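Long-range contacts in glycosyl hydrolase, BNR repeat (Ralstonia eutropha, PDB 3B7F), which is probably a hydrolase, a putative glycosyl hydrolase with BNR repeats built as a seven-bladed beta-propeller, whose substrate is not established: residues Met24-Thr29 / His58-Asp63; Thr340-Ala345 / His384-Gln389. All coordinates share one frame; numbering follows the deposited sequence.

Interaction 1 (Met24-Thr29 / His58-Asp63); sequences MLLVAT and HHIVQD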
loop_
_atom_site.group_PDB
_atom_site.type_symbol
_atom_site.label_atom_id
_atom_site.label_comp_id
_atom_site.label_asym_id
_atom_site.label_seq_id
_atom_site.Cartn_x
_atom_site.Cartn_y
_atom_site.Cartn_z
HETATM N N MSE A 24 10.961 5.676 -12.103
HETATM C CA MSE A 24 10.646 6.810 -11.296
HETATM C C MSE A 24 10.068 6.289 -10.006
HETATM O O MSE A 24 9.355 5.307 -10.023
HETATM C CB MSE A 24 9.644 7.702 -12.008
HETATM C CG MSE A 24 9.259 8.955 -11.201
HETATM SE SE MSE A 24 8.398 10.335 -12.279
HETATM C CE MSE A 24 10.021 10.861 -13.265
ATOM N N LEU A 25 10.401 6.938 -8.891
ATOM C CA LEU A 25 9.836 6.609 -7.576
ATOM C C LEU A 25 9.152 7.878 -7.117
ATOM O O LEU A 25 9.726 8.925 -7.226
ATOM C CB LEU A 25 10.896 6.170 -6.564
ATOM C CG LEU A 25 11.781 4.974 -6.921
ATOM C CD1 LEU A 25 12.810 4.815 -5.820
ATOM C CD2 LEU A 25 10.968 3.664 -7.141
ATOM N N LEU A 26 7.921 7.753 -6.645
ATOM C CA LEU A 26 7.063 8.848 -6.204
ATOM C C LEU A 26 7.038 8.717 -4.702
ATOM O O LEU A 26 6.464 7.746 -4.201
ATOM C CB LEU A 26 5.657 8.669 -6.784
ATOM C CG LEU A 26 5.524 8.244 -8.251
ATOM C CD1 LEU A 26 3.997 8.129 -8.620
ATOM C CD2 LEU A 26 6.266 9.194 -9.170
ATOM N N VAL A 27 7.639 9.694 -3.996
ATOM C CA VAL A 27 7.882 9.616 -2.585
ATOM C C VAL A 27 7.039 10.616 -1.803
ATOM O O VAL A 27 7.240 11.829 -1.930
ATOM C CB VAL A 27 9.388 9.892 -2.267
ATOM C CG1 VAL A 27 9.659 9.697 -0.778
ATOM C CG2 VAL A 27 10.311 9.020 -3.126
ATOM N N ALA A 28 6.130 10.093 -0.980
ATOM C CA ALA A 28 5.227 10.884 -0.162
ATOM C C ALA A 28 5.799 10.980 1.232
ATOM O O ALA A 28 6.133 9.951 1.828
ATOM C CB ALA A 28 3.831 10.228 -0.118
ATOM N N THR A 29 5.941 12.207 1.744
ATOM C CA THR A 29 6.453 12.416 3.091
ATOM C C THR A 29 5.557 13.371 3.844
ATOM O O THR A 29 4.707 14.072 3.271
ATOM C CB THR A 29 7.908 12.988 3.129
ATOM O OG1 THR A 29 7.877 14.411 3.017
ATOM C CG2 THR A 29 8.798 12.373 2.052
ATOM N N HIS A 58 0.232 11.743 1.647
ATOM C CA HIS A 58 -0.017 10.351 1.992
ATOM C C HIS A 58 0.227 9.289 0.937
ATOM O O HIS A 58 0.559 8.160 1.291
ATOM C CB HIS A 58 -1.442 10.218 2.540
ATOM C CG HIS A 58 -1.551 10.723 3.934
ATOM N ND1 HIS A 58 -1.162 9.958 5.014
ATOM C CD2 HIS A 58 -1.915 11.932 4.424
ATOM C CE1 HIS A 58 -1.316 10.670 6.118
ATOM N NE2 HIS A 58 -1.767 11.871 5.787
ATOM N N HIS A 59 0.038 9.619 -0.326
ATOM C CA HIS A 59 0.158 8.645 -1.390
ATOM C C HIS A 59 0.245 9.359 -2.739
ATOM O O HIS A 59 -0.478 10.321 -2.964
ATOM C CB HIS A 59 -1.067 7.735 -1.346
ATOM C CG HIS A 59 -0.867 6.363 -1.921
ATOM N ND1 HIS A 59 -1.930 5.568 -2.263
ATOM C CD2 HIS A 59 0.245 5.640 -2.206
ATOM C CE1 HIS A 59 -1.486 4.404 -2.708
ATOM N NE2 HIS A 59 -0.170 4.416 -2.658
ATOM N N ILE A 60 1.152 8.903 -3.604
ATOM C CA ILE A 60 1.309 9.473 -4.940
ATOM C C ILE A 60 1.283 8.255 -5.850
ATOM O O ILE A 60 2.106 7.345 -5.680
ATOM C CB ILE A 60 2.623 10.306 -5.154
ATOM C CG1 ILE A 60 2.945 11.221 -3.960
ATOM C CG2 ILE A 60 2.496 11.138 -6.438
ATOM C CD1 ILE A 60 4.316 11.822 -4.018
ATOM N N VAL A 61 0.313 8.211 -6.764
ATOM C CA VAL A 61 0.137 7.071 -7.652
ATOM C C VAL A 61 -0.005 7.530 -9.099
ATOM O O VAL A 61 -0.714 8.484 -9.379
ATOM C CB VAL A 61 -1.101 6.263 -7.264
ATOM C CG1 VAL A 61 -1.228 5.028 -8.167
ATOM C CG2 VAL A 61 -1.061 5.877 -5.776
ATOM N N GLN A 62 0.686 6.841 -10.000
ATOM C CA GLN A 62 0.580 7.061 -11.438
ATOM C C GLN A 62 -0.541 6.178 -11.975
ATOM O O GLN A 62 -0.699 5.042 -11.510
ATOM C CB GLN A 62 1.852 6.635 -12.129
ATOM C CG GLN A 62 1.836 6.788 -13.641
ATOM C CD GLN A 62 3.145 6.423 -14.232
ATOM O OE1 GLN A 62 3.633 5.310 -14.052
ATOM N NE2 GLN A 62 3.749 7.360 -14.930
ATOM N N ASP A 63 -1.288 6.690 -12.956
ATOM C CA ASP A 63 -2.305 5.914 -13.644
ATOM C C ASP A 63 -1.537 5.033 -14.650
ATOM O O ASP A 63 -0.948 5.566 -15.592
ATOM C CB ASP A 63 -3.290 6.840 -14.370
ATOM C CG ASP A 63 -4.545 6.135 -14.842
ATOM O OD1 ASP A 63 -4.538 4.902 -14.969
ATOM O OD2 ASP A 63 -5.559 6.834 -15.074
HETATM O O HOH W 1 3.608 7.305 -3.346
#

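Interaction 2 (Thr340-Ala345 / His384-Gln389); sequences TVKRQA and HIYAVQ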
loop_
_atom_site.group_PDB
_atom_site.type_symbol
_atom_site.label_atom_id
_atom_site.label_comp_id
_atom_site.label_asym_id
_atom_site.label_seq_id
_atom_site.Cartn_x
_atom_site.Cartn_y
_atom_site.Cartn_z
ATOM N N THR A 340 12.086 1.889 10.484
ATOM C CA THR A 340 10.661 1.658 10.349
ATOM C C THR A 340 10.304 1.851 8.876
ATOM O O THR A 340 10.713 2.823 8.269
ATOM C CB THR A 340 9.884 2.599 11.282
ATOM O OG1 THR A 340 10.324 2.348 12.625
ATOM C CG2 THR A 340 8.365 2.388 11.171
ATOM N N VAL A 341 9.590 0.896 8.302
ATOM C CA VAL A 341 9.138 0.946 6.894
ATOM C C VAL A 341 7.612 0.788 6.964
ATOM O O VAL A 341 7.117 -0.226 7.426
ATOM C CB VAL A 341 9.845 -0.118 6.027
ATOM C CG1 VAL A 341 9.310 -0.146 4.536
ATOM C CG2 VAL A 341 11.331 0.134 6.052
ATOM N N LYS A 342 6.879 1.834 6.579
ATOM C CA LYS A 342 5.416 1.854 6.664
ATOM C C LYS A 342 4.797 1.058 5.484
ATOM O O LYS A 342 5.524 0.644 4.559
ATOM C CB LYS A 342 4.898 3.298 6.758
ATOM C CG LYS A 342 5.076 4.012 8.120
ATOM C CD LYS A 342 4.796 5.510 7.937
ATOM C CE LYS A 342 4.138 6.210 9.130
ATOM N NZ LYS A 342 4.856 6.178 10.389
ATOM N N ARG A 343 3.472 0.843 5.552
ATOM C CA ARG A 343 2.701 -0.006 4.595
ATOM C C ARG A 343 2.867 0.267 3.139
ATOM O O ARG A 343 2.868 -0.672 2.358
ATOM C CB ARG A 343 1.207 0.226 4.701
ATOM C CG ARG A 343 0.589 -0.073 5.891
ATOM C CD ARG A 343 -0.638 0.810 6.048
ATOM N NE ARG A 343 -0.780 0.791 7.492
ATOM C CZ ARG A 343 -1.677 0.127 8.176
ATOM N NH1 ARG A 343 -2.662 -0.506 7.604
ATOM N NH2 ARG A 343 -1.608 0.170 9.482
ATOM N N GLN A 344 2.837 1.557 2.786
ATOM C CA GLN A 344 2.934 2.006 1.403
ATOM C C GLN A 344 4.360 2.373 1.041
ATOM O O GLN A 344 4.613 2.807 -0.083
ATOM C CB GLN A 344 2.038 3.223 1.182
ATOM C CG GLN A 344 0.540 2.968 1.331
ATOM C CD GLN A 344 -0.200 4.229 1.716
ATOM O OE1 GLN A 344 0.106 4.813 2.753
ATOM N NE2 GLN A 344 -1.175 4.664 0.881
ATOM N N ALA A 345 5.293 2.184 1.961
ATOM C CA ALA A 345 6.687 2.587 1.752
ATOM C C ALA A 345 7.625 1.545 1.083
ATOM O O ALA A 345 8.840 1.754 1.068
ATOM C CB ALA A 345 7.270 3.128 3.080
ATOM N N HIS A 384 10.086 12.350 7.118
ATOM C CA HIS A 384 9.400 11.080 7.419
ATOM C C HIS A 384 8.605 10.536 6.215
ATOM O O HIS A 384 7.625 11.138 5.808
ATOM C CB HIS A 384 8.483 11.380 8.627
ATOM C CG HIS A 384 7.667 10.228 9.138
ATOM N ND1 HIS A 384 7.848 9.703 10.403
ATOM C CD2 HIS A 384 6.633 9.541 8.590
ATOM C CE1 HIS A 384 6.980 8.726 10.596
ATOM N NE2 HIS A 384 6.237 8.602 9.511
ATOM N N ILE A 385 9.007 9.377 5.677
ATOM C CA ILE A 385 8.377 8.786 4.488
ATOM C C ILE A 385 7.153 7.888 4.799
ATOM O O ILE A 385 7.235 6.906 5.561
ATOM C CB ILE A 385 9.426 8.000 3.623
ATOM C CG1 ILE A 385 10.573 8.924 3.163
ATOM C CG2 ILE A 385 8.764 7.338 2.422
ATOM C CD1 ILE A 385 11.941 8.167 2.722
ATOM N N TYR A 386 6.028 8.255 4.187
ATOM C CA TYR A 386 4.747 7.519 4.249
ATOM C C TYR A 386 4.616 6.492 3.106
ATOM O O TYR A 386 4.241 5.354 3.355
ATOM C CB TYR A 386 3.519 8.458 4.204
ATOM C CG TYR A 386 3.248 9.248 5.461
ATOM C CD1 TYR A 386 2.964 8.601 6.649
ATOM C CD2 TYR A 386 3.207 10.626 5.465
ATOM C CE1 TYR A 386 2.699 9.310 7.823
ATOM C CE2 TYR A 386 2.927 11.347 6.650
ATOM C CZ TYR A 386 2.688 10.678 7.823
ATOM O OH TYR A 386 2.400 11.322 9.021
ATOM N N ALA A 387 4.993 6.880 1.887
ATOM C CA ALA A 387 4.823 6.035 0.717
ATOM C C ALA A 387 5.904 6.203 -0.333
ATOM O O ALA A 387 6.431 7.293 -0.522
ATOM C CB ALA A 387 3.458 6.327 0.066
ATOM N N VAL A 388 6.192 5.099 -1.031
ATOM C CA VAL A 388 7.142 5.054 -2.135
ATOM C C VAL A 388 6.434 4.184 -3.146
ATOM O O VAL A 388 5.960 3.121 -2.794
ATOM C CB VAL A 388 8.508 4.476 -1.764
ATOM C CG1 VAL A 388 9.432 4.495 -2.978
ATOM C CG2 VAL A 388 9.132 5.252 -0.588
ATOM N N GLN A 389 6.334 4.677 -4.375
ATOM C CA GLN A 389 5.639 4.030 -5.449
ATOM C C GLN A 389 6.428 4.120 -6.761
ATOM O O GLN A 389 6.896 5.183 -7.132
ATOM C CB GLN A 389 4.307 4.742 -5.588
ATOM C CG GLN A 389 3.358 4.205 -6.600
ATOM C CD GLN A 389 2.732 2.873 -6.226
ATOM O OE1 GLN A 389 2.157 2.726 -5.153
ATOM N NE2 GLN A 389 2.795 1.920 -7.147
HETATM O O HOH W 2 8.282 4.353 5.917
HETATM O O HOH W 3 2.145 4.048 4.609
#

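Interaction 1 (Met24-Thr29 / His58-Asp63)
L26 and I60 meet with their CB atoms 3.8 Å apart, each pointing at the other strand. The CG of L26 stands anti to its carbonyl carbon, beside the backbone N (chi1 -43°). From there CD1 reaches over the backbone beyond I60. L26 CD1 lies 3.6 Å from I60 O and close to the peptide nitrogen of Q62. I60 answers with both branches. Its CG2 rests against CB and CD1 of L26. Its CG1 goes the other way, toward A28, and passes CB of that residue at 4.1 Å. The end of this branch, I60 CD1, comes within 3.6 Å of V27 O, against the main chain. A28 CB sits over the peptide that joins H58 to H59, 3.8 Å from H59 N.

The strands run nearly antiparallel, at 163°, but belong to different sheets. Strand 24-29 lies in one blade of the propeller, paired antiparallel with the last strand, 385-391. This pairing of the chain ends closes the ring, the Velcro closure of a beta-propeller. Strand 56-62 is the innermost strand of the next blade. M72 on strand 70-75 and A33 on strand 32-38 also touch I60. The two backbones are joined through one water. It donates to L26 O at 3.0 Å and accepts from I60 N at 2.9 Å.

The side chains of H59 and V61 turn away from strand 24-29. V61 CG2 lies 3.4 Å above the plane of the H59 ring, over its centre. H59 ND1 is hydrogen-bonded to L120 N, and the Q62 amide nitrogen binds R392 O.

Interaction 2 (Thr340-Ala345 / His384-Gln389)
K342 to A345 form a type I beta turn, closed by A345 N to K342 O, and this turn lies against the start of strand 385-391. V388 N donates to Q344 O at 2.9 Å in an almost straight bond (169°). The donor is tilted from the carbonyl plane. A387 CA adds a CA-H...O contact to the same oxygen.

K342 crosses H384 at about a right angle. Its chain bends at chi3 and again at chi4 (59°), which brings NZ round to the ring edge. K342 NZ donates to H384 NE2 at 2.9 Å, only 7° out of the ring plane. K342 runs alongside Y386 in the same direction, with CE 3.6 Å from Y386 CD1. H384 CD2 lies over one face of the Y386 ring, offset toward its rim.

Y386 and A387 form a classic beta bulge, both facing A28 of the neighbouring strand in the same propeller blade. The contact joins this blade to the loop leading into strand 346-348, the first strand of the preceding blade.

CB of Q344 meets CB of A387 at 3.6 Å. Two waters fill in the polar links. One joins K342 N to I385 O. The other accepts from Q344 N and donates to Q344 OE1 and Y386 O, while Q344 NE2 is hydrogen-bonded to F118 O. A bound 1,2-ethanediol, probably from the crystallisation liquor, lies about 3 Å from the H384 side chain.

Both contacts are buried, and they share one sheet. Strands 24-29 and 385-391 are neighbours in it, and probable backbone hydrogen bonds run from L26 N to Q389 O (2.8 Å) and from A28 N to A387 O (2.9 Å). Interaction 1 joins that sheet to strand 56-62 of the next one. Interaction 2 joins it to the loop before strand 346-348. The chemistry differs. Interaction 1 is mostly aliphatic, with one bridging water. Interaction 2 is more polar, and partly exposed residues are more numerous in it: K342, H384 and Y386 all take part, against Q62 in interaction 1. The two contacts meet where the H59 ring packs on the Q344 amide.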